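Local coordinates for beta-lactamase OXA-2 (Salmonella typhimurium, PDB 1K38), which hydrolyses the amide bond of beta-lactam antibiotics, oxacillin among them, as a class D serine penicillinase that confers antibiotic resistance, at residues Thr190-Arg195 with Asp223-Arg228; Phe212-Asp217 with Glu229-Ala234. One frame throughout, in Å; residues are numbered along the deposited sequence.

Contact 1: residues Thr190-Arg195 with Asp223-Arg228; sequences TGWEGR and DDLFKR. With FMT (formic acid), chain C.
The probable substrate pocket of this class D beta-lactamase is bounded here by the strand carrying the KTG motif, whose T190 and G191 probably bind the substrate, as in relatives, and by R228 near the start of the C-terminal helix. The guanidinium of R228 reaches the strand edge-on. R228 NH1 donates to G191 O at 2.9 Å; the oxygen lies in the guanidinium plane, yet the N-H approaches from above the carbonyl plane, and the bond is bent to 135°. The same NH1 makes a shorter, straighter bond to O1 of a bound formic acid (2.6 Å, 159°), which NH2 supports weakly. T190 OG1 takes the other end of the formic acid, 2.7 Å from its O2, and S99 OG binds the ligand as well. The formic acid, probably from the crystallisation liquor, sits where class D enzymes are thought to receive the substrate carboxylate. A bend at chi3 (-59°) brings R228 NE back to L225 O, 3.0 Å away, a carbonyl that also accepts R228 N; this bond helps fix the rotation of the guanidinium. T190 CG2 lies over one face of that group and L225 CD2 over the other. L225 CD2 also makes a CH-pi contact with W192, 3.6 Å from the centroid of the five-membered ring, and G194 N backs the opposite ring face. W192 NE1 is hydrogen-bonded to T218 OG1. W199 of strand 196-205 touches both T190 and R228, and I216 of strand 208-217 lies against R228, which places the first part of the C-terminal helix across strands 184-192, 196-205 and 208-217.

Contact 2: residues Phe212-Asp217 with Glu229-Ala234; sequences FALNID and EAIVRA
Apolar helix-on-sheet packing joins strand 208-217 to the C-terminal helix 226-238 in the buried core of the alpha/beta part of the penicillin-recognising fold that serine beta-lactamases share with transpeptidases. The short segments 212-217 and 229-234 approach to 9.3 Å between axes, with their directions 142° apart, and no hydrogen bond links them. F212, L214 and I216, every second residue of the strand, face the helix, which answers with I231 and V232. The two methyls of V232 divide between F212 and L214: with CG1 anti to the backbone N (chi1 176°), CG1 is turned to F212 and CG2 to L214. V232 CG1 sits over one face of the F212 ring in a CH-pi contact, displaced toward CD2, and V232 CG2 lies 3.7 Å from L214 CD1. L214 and V232 run past each other in opposite directions, whereas L214 and I231 cross at about a right angle; L214 CD1 touches both helix residues. Beyond them, I216 and I231 meet more loosely. F14 of helix 11-16 packs on L214, I216 and I231, while W199 of strand 196-205 meets the F212 ring at about 50° and also touches V232. On another side of the helix, R233 grips E229 side-on, NE and NH2 both donating to OE1, which lies in the guanidinium plane; R182 of the second subunit forms a salt bridge with the same oxygen. Between strand and helix, L214 CD1 lies 3.6 Å from I231 CG2.

Both contacts bring helix 226-238 and the residues leading into it against one mixed sheet, but on different strands and in different surroundings. Contact 1 is a surface contact that rests on one hydrogen bond between the segments and a shared grip on formic acid, in what is probably the substrate pocket, with a single leucine-tryptophan packing beside them; contact 2 is wholly buried and purely apolar between its segments. Their centres lie 10 Å apart, and I216 spans the gap: I216 CD1 is 3.8 Å from K227 CB and 4.0 Å from R228 CG, while its CG2 belongs to the core packing. The helix thus passes from a polar, ligand-binding start to a hydrophobic face as it runs along the sheet.

Contact 1: residues Thr190-Arg195 with Asp223-Arg228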
loop_
_atom_site.group_PDB
_atom_site.type_symbol
_atom_site.label_atom_id
_atom_site.label_comp_id
_atom_site.label_asym_id
_atom_site.label_seq_id
_atom_site.Cartn_x
_atom_site.Cartn_y
_atom_site.Cartn_z
ATOM N N THR A 190 -7.370 6.362 -12.472
ATOM C CA THR A 190 -8.377 6.818 -13.416
ATOM C C THR A 190 -7.738 7.708 -14.470
ATOM O O THR A 190 -6.613 8.195 -14.304
ATOM C CB THR A 190 -9.458 7.654 -12.726
ATOM O OG1 THR A 190 -8.831 8.722 -12.006
ATOM C CG2 THR A 190 -10.274 6.810 -11.777
ATOM N N GLY A 191 -8.468 7.913 -15.558
ATOM C CA GLY A 191 -8.004 8.774 -16.625
ATOM C C GLY A 191 -9.193 9.350 -17.369
ATOM O O GLY A 191 -10.234 8.697 -17.474
ATOM N N TRP A 192 -9.052 10.583 -17.852
ATOM C CA TRP A 192 -10.100 11.244 -18.630
ATOM C C TRP A 192 -9.496 12.389 -19.423
ATOM O O TRP A 192 -8.825 13.251 -18.860
ATOM C CB TRP A 192 -11.211 11.801 -17.733
ATOM C CG TRP A 192 -12.340 12.410 -18.525
ATOM C CD1 TRP A 192 -13.058 11.807 -19.521
ATOM C CD2 TRP A 192 -12.890 13.728 -18.379
ATOM N NE1 TRP A 192 -14.018 12.664 -20.002
ATOM C CE2 TRP A 192 -13.939 13.849 -19.320
ATOM C CE3 TRP A 192 -12.599 14.817 -17.546
ATOM C CZ2 TRP A 192 -14.700 15.018 -19.449
ATOM C CZ3 TRP A 192 -13.358 15.981 -17.673
ATOM C CH2 TRP A 192 -14.395 16.069 -18.619
ATOM N N GLU A 193 -9.727 12.400 -20.730
ATOM C CA GLU A 193 -9.197 13.478 -21.548
ATOM C C GLU A 193 -10.296 14.241 -22.276
ATOM O O GLU A 193 -10.030 14.962 -23.234
ATOM C CB GLU A 193 -8.150 12.946 -22.535
ATOM C CG GLU A 193 -8.502 11.645 -23.233
ATOM C CD GLU A 193 -9.706 11.767 -24.134
ATOM O OE1 GLU A 193 -10.825 11.935 -23.611
ATOM O OE2 GLU A 193 -9.529 11.699 -25.369
ATOM N N GLY A 194 -11.532 14.077 -21.812
ATOM C CA GLY A 194 -12.644 14.788 -22.417
ATOM C C GLY A 194 -13.738 13.943 -23.043
ATOM O O GLY A 194 -14.919 14.190 -22.810
ATOM N N ARG A 195 -13.359 12.947 -23.836
ATOM C CA ARG A 195 -14.351 12.100 -24.499
ATOM C C ARG A 195 -14.146 10.618 -24.224
ATOM O O ARG A 195 -14.977 9.790 -24.605
ATOM C CB ARG A 195 -14.306 12.330 -26.013
ATOM C CG ARG A 195 -12.998 11.896 -26.665
ATOM C CD ARG A 195 -12.275 13.080 -27.272
ATOM N NE ARG A 195 -11.968 14.096 -26.270
ATOM C CZ ARG A 195 -11.584 15.336 -26.556
ATOM N NH1 ARG A 195 -11.324 16.193 -25.578
ATOM N NH2 ARG A 195 -11.473 15.723 -27.819
ATOM N N ASP A 223 -20.316 14.058 -16.156
ATOM C CA ASP A 223 -21.415 13.259 -15.629
ATOM C C ASP A 223 -21.275 11.756 -15.869
ATOM O O ASP A 223 -21.998 10.966 -15.268
ATOM C CB ASP A 223 -22.751 13.738 -16.209
ATOM C CG ASP A 223 -23.092 15.161 -15.798
ATOM O OD1 ASP A 223 -22.949 15.487 -14.600
ATOM O OD2 ASP A 223 -23.512 15.949 -16.671
ATOM N N ASP A 224 -20.352 11.358 -16.744
ATOM C CA ASP A 224 -20.148 9.935 -17.029
ATOM C C ASP A 224 -18.987 9.324 -16.251
ATOM O O ASP A 224 -18.843 8.106 -16.213
ATOM C CB ASP A 224 -19.868 9.693 -18.518
ATOM C CG ASP A 224 -21.095 9.841 -19.384
ATOM O OD1 ASP A 224 -22.219 9.713 -18.859
ATOM O OD2 ASP A 224 -20.923 10.065 -20.606
ATOM N N LEU A 225 -18.167 10.160 -15.626
ATOM C CA LEU A 225 -16.998 9.657 -14.917
ATOM C C LEU A 225 -17.259 8.626 -13.824
ATOM O O LEU A 225 -16.459 7.711 -13.642
ATOM C CB LEU A 225 -16.180 10.829 -14.366
ATOM C CG LEU A 225 -15.698 11.784 -15.471
ATOM C CD1 LEU A 225 -14.753 12.808 -14.885
ATOM C CD2 LEU A 225 -15.000 10.999 -16.582
ATOM N N PHE A 226 -18.376 8.745 -13.109
ATOM C CA PHE A 226 -18.664 7.781 -12.050
ATOM C C PHE A 226 -18.842 6.368 -12.604
ATOM O O PHE A 226 -18.659 5.383 -11.888
ATOM C CB PHE A 226 -19.932 8.175 -11.275
ATOM C CG PHE A 226 -21.213 7.840 -11.991
ATOM C CD1 PHE A 226 -21.691 8.651 -13.020
ATOM C CD2 PHE A 226 -21.931 6.695 -11.650
ATOM C CE1 PHE A 226 -22.867 8.324 -13.698
ATOM C CE2 PHE A 226 -23.106 6.362 -12.325
ATOM C CZ PHE A 226 -23.571 7.179 -13.349
ATOM N N LYS A 227 -19.198 6.274 -13.881
ATOM C CA LYS A 227 -19.430 4.987 -14.526
ATOM C C LYS A 227 -18.185 4.118 -14.633
ATOM O O LYS A 227 -18.287 2.896 -14.722
ATOM C CB LYS A 227 -20.017 5.202 -15.922
ATOM C CG LYS A 227 -21.310 5.997 -15.920
ATOM C CD LYS A 227 -21.799 6.226 -17.332
ATOM C CE LYS A 227 -23.090 7.026 -17.342
ATOM N NZ LYS A 227 -23.644 7.131 -18.718
ATOM N N ARG A 228 -17.016 4.747 -14.640
ATOM C CA ARG A 228 -15.768 4.003 -14.750
ATOM C C ARG A 228 -15.648 3.005 -13.606
ATOM O O ARG A 228 -15.518 1.799 -13.832
ATOM C CB ARG A 228 -14.584 4.969 -14.749
ATOM C CG ARG A 228 -14.577 5.916 -15.948
ATOM C CD ARG A 228 -13.478 6.953 -15.834
ATOM N NE ARG A 228 -13.624 7.755 -14.617
ATOM C CZ ARG A 228 -12.803 8.737 -14.264
ATOM N NH1 ARG A 228 -11.769 9.050 -15.033
ATOM N NH2 ARG A 228 -13.017 9.403 -13.134
HETATM C C FMT C . -9.175 11.494 -14.431
HETATM O O1 FMT C . -10.650 11.264 -14.199
HETATM O O2 FMT C . -8.336 11.102 -13.198
#

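Contact 2: residues Phe212-Asp217 with Glu229-Ala234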
loop_
_atom_site.group_PDB
_atom_site.type_symbol
_atom_site.label_atom_id
_atom_site.label_comp_id
_atom_site.label_asym_id
_atom_site.label_seq_id
_atom_site.Cartn_x
_atom_site.Cartn_y
_atom_site.Cartn_z
ATOM N N PHE A 212 -7.465 -5.357 -14.234
ATOM C CA PHE A 212 -8.550 -4.847 -15.054
ATOM C C PHE A 212 -8.145 -3.585 -15.787
ATOM O O PHE A 212 -7.282 -2.823 -15.337
ATOM C CB PHE A 212 -9.802 -4.553 -14.217
ATOM C CG PHE A 212 -9.614 -3.476 -13.190
ATOM C CD1 PHE A 212 -9.240 -3.799 -11.892
ATOM C CD2 PHE A 212 -9.803 -2.135 -13.523
ATOM C CE1 PHE A 212 -9.058 -2.803 -10.933
ATOM C CE2 PHE A 212 -9.622 -1.129 -12.571
ATOM C CZ PHE A 212 -9.248 -1.467 -11.271
ATOM N N ALA A 213 -8.766 -3.382 -16.940
ATOM C CA ALA A 213 -8.522 -2.202 -17.743
ATOM C C ALA A 213 -9.808 -1.927 -18.500
ATOM O O ALA A 213 -10.212 -2.706 -19.367
ATOM C CB ALA A 213 -7.360 -2.429 -18.712
ATOM N N LEU A 214 -10.463 -0.832 -18.136
ATOM C CA LEU A 214 -11.707 -0.435 -18.771
ATOM C C LEU A 214 -11.631 0.964 -19.333
ATOM O O LEU A 214 -10.964 1.827 -18.775
ATOM C CB LEU A 214 -12.870 -0.470 -17.760
ATOM C CG LEU A 214 -14.183 0.251 -18.147
ATOM C CD1 LEU A 214 -15.353 -0.441 -17.482
ATOM C CD2 LEU A 214 -14.142 1.734 -17.738
ATOM N N ASN A 215 -12.275 1.173 -20.475
ATOM C CA ASN A 215 -12.386 2.520 -21.005
ATOM C C ASN A 215 -13.780 2.631 -21.592
ATOM O O ASN A 215 -14.363 1.638 -22.036
ATOM C CB ASN A 215 -11.266 2.919 -22.005
ATOM C CG ASN A 215 -11.265 2.128 -23.295
ATOM O OD1 ASN A 215 -12.238 2.120 -24.052
ATOM N ND2 ASN A 215 -10.139 1.482 -23.575
ATOM N N ILE A 216 -14.338 3.831 -21.505
ATOM C CA ILE A 216 -15.675 4.103 -22.009
ATOM C C ILE A 216 -15.717 5.483 -22.627
ATOM O O ILE A 216 -14.922 6.353 -22.278
ATOM C CB ILE A 216 -16.744 4.095 -20.883
ATOM C CG1 ILE A 216 -16.328 5.043 -19.751
ATOM C CG2 ILE A 216 -16.963 2.671 -20.375
ATOM C CD1 ILE A 216 -17.420 5.277 -18.717
ATOM N N ASP A 217 -16.641 5.685 -23.557
ATOM C CA ASP A 217 -16.783 7.003 -24.149
ATOM C C ASP A 217 -17.518 7.828 -23.099
ATOM O O ASP A 217 -18.251 7.276 -22.274
ATOM C CB ASP A 217 -17.610 6.939 -25.433
ATOM C CG ASP A 217 -16.962 6.088 -26.494
ATOM O OD1 ASP A 217 -15.716 6.077 -26.555
ATOM O OD2 ASP A 217 -17.695 5.445 -27.276
ATOM N N GLU A 229 -15.705 3.500 -12.376
ATOM C CA GLU A 229 -15.621 2.616 -11.221
ATOM C C GLU A 229 -16.878 1.770 -11.030
ATOM O O GLU A 229 -16.797 0.615 -10.603
ATOM C CB GLU A 229 -15.352 3.417 -9.941
ATOM C CG GLU A 229 -13.904 3.844 -9.769
ATOM C CD GLU A 229 -13.577 4.246 -8.338
ATOM O OE1 GLU A 229 -14.067 3.577 -7.401
ATOM O OE2 GLU A 229 -12.817 5.219 -8.148
ATOM N N ALA A 230 -18.041 2.327 -11.352
ATOM C CA ALA A 230 -19.285 1.585 -11.175
ATOM C C ALA A 230 -19.303 0.289 -11.981
ATOM O O ALA A 230 -19.651 -0.768 -11.461
ATOM C CB ALA A 230 -20.477 2.458 -11.552
ATOM N N ILE A 231 -18.933 0.373 -13.254
ATOM C CA ILE A 231 -18.925 -0.805 -14.109
ATOM C C ILE A 231 -17.871 -1.821 -13.668
ATOM O O ILE A 231 -18.163 -3.007 -13.532
ATOM C CB ILE A 231 -18.692 -0.405 -15.585
ATOM C CG1 ILE A 231 -19.853 0.481 -16.052
ATOM C CG2 ILE A 231 -18.582 -1.650 -16.462
ATOM C CD1 ILE A 231 -19.623 1.165 -17.385
ATOM N N VAL A 232 -16.643 -1.362 -13.438
ATOM C CA VAL A 232 -15.589 -2.273 -13.015
ATOM C C VAL A 232 -15.912 -2.956 -11.692
ATOM O O VAL A 232 -15.750 -4.171 -11.557
ATOM C CB VAL A 232 -14.236 -1.546 -12.869
ATOM C CG1 VAL A 232 -13.187 -2.514 -12.325
ATOM C CG2 VAL A 232 -13.793 -1.001 -14.217
ATOM N N ARG A 233 -16.364 -2.184 -10.711
ATOM C CA ARG A 233 -16.687 -2.765 -9.417
ATOM C C ARG A 233 -17.804 -3.798 -9.515
ATOM O O ARG A 233 -17.747 -4.831 -8.851
ATOM C CB ARG A 233 -17.057 -1.669 -8.413
ATOM C CG ARG A 233 -15.867 -0.826 -7.965
ATOM C CD ARG A 233 -16.305 0.279 -7.015
ATOM N NE ARG A 233 -15.187 1.114 -6.576
ATOM C CZ ARG A 233 -14.401 0.832 -5.542
ATOM N NH1 ARG A 233 -14.609 -0.267 -4.826
ATOM N NH2 ARG A 233 -13.402 1.647 -5.227
ATOM N N ALA A 234 -18.808 -3.528 -10.346
ATOM C CA ALA A 234 -19.917 -4.466 -10.514
ATOM C C ALA A 234 -19.386 -5.777 -11.086
ATOM O O ALA A 234 -19.741 -6.863 -10.623
ATOM C CB ALA A 234 -20.973 -3.880 -11.441
#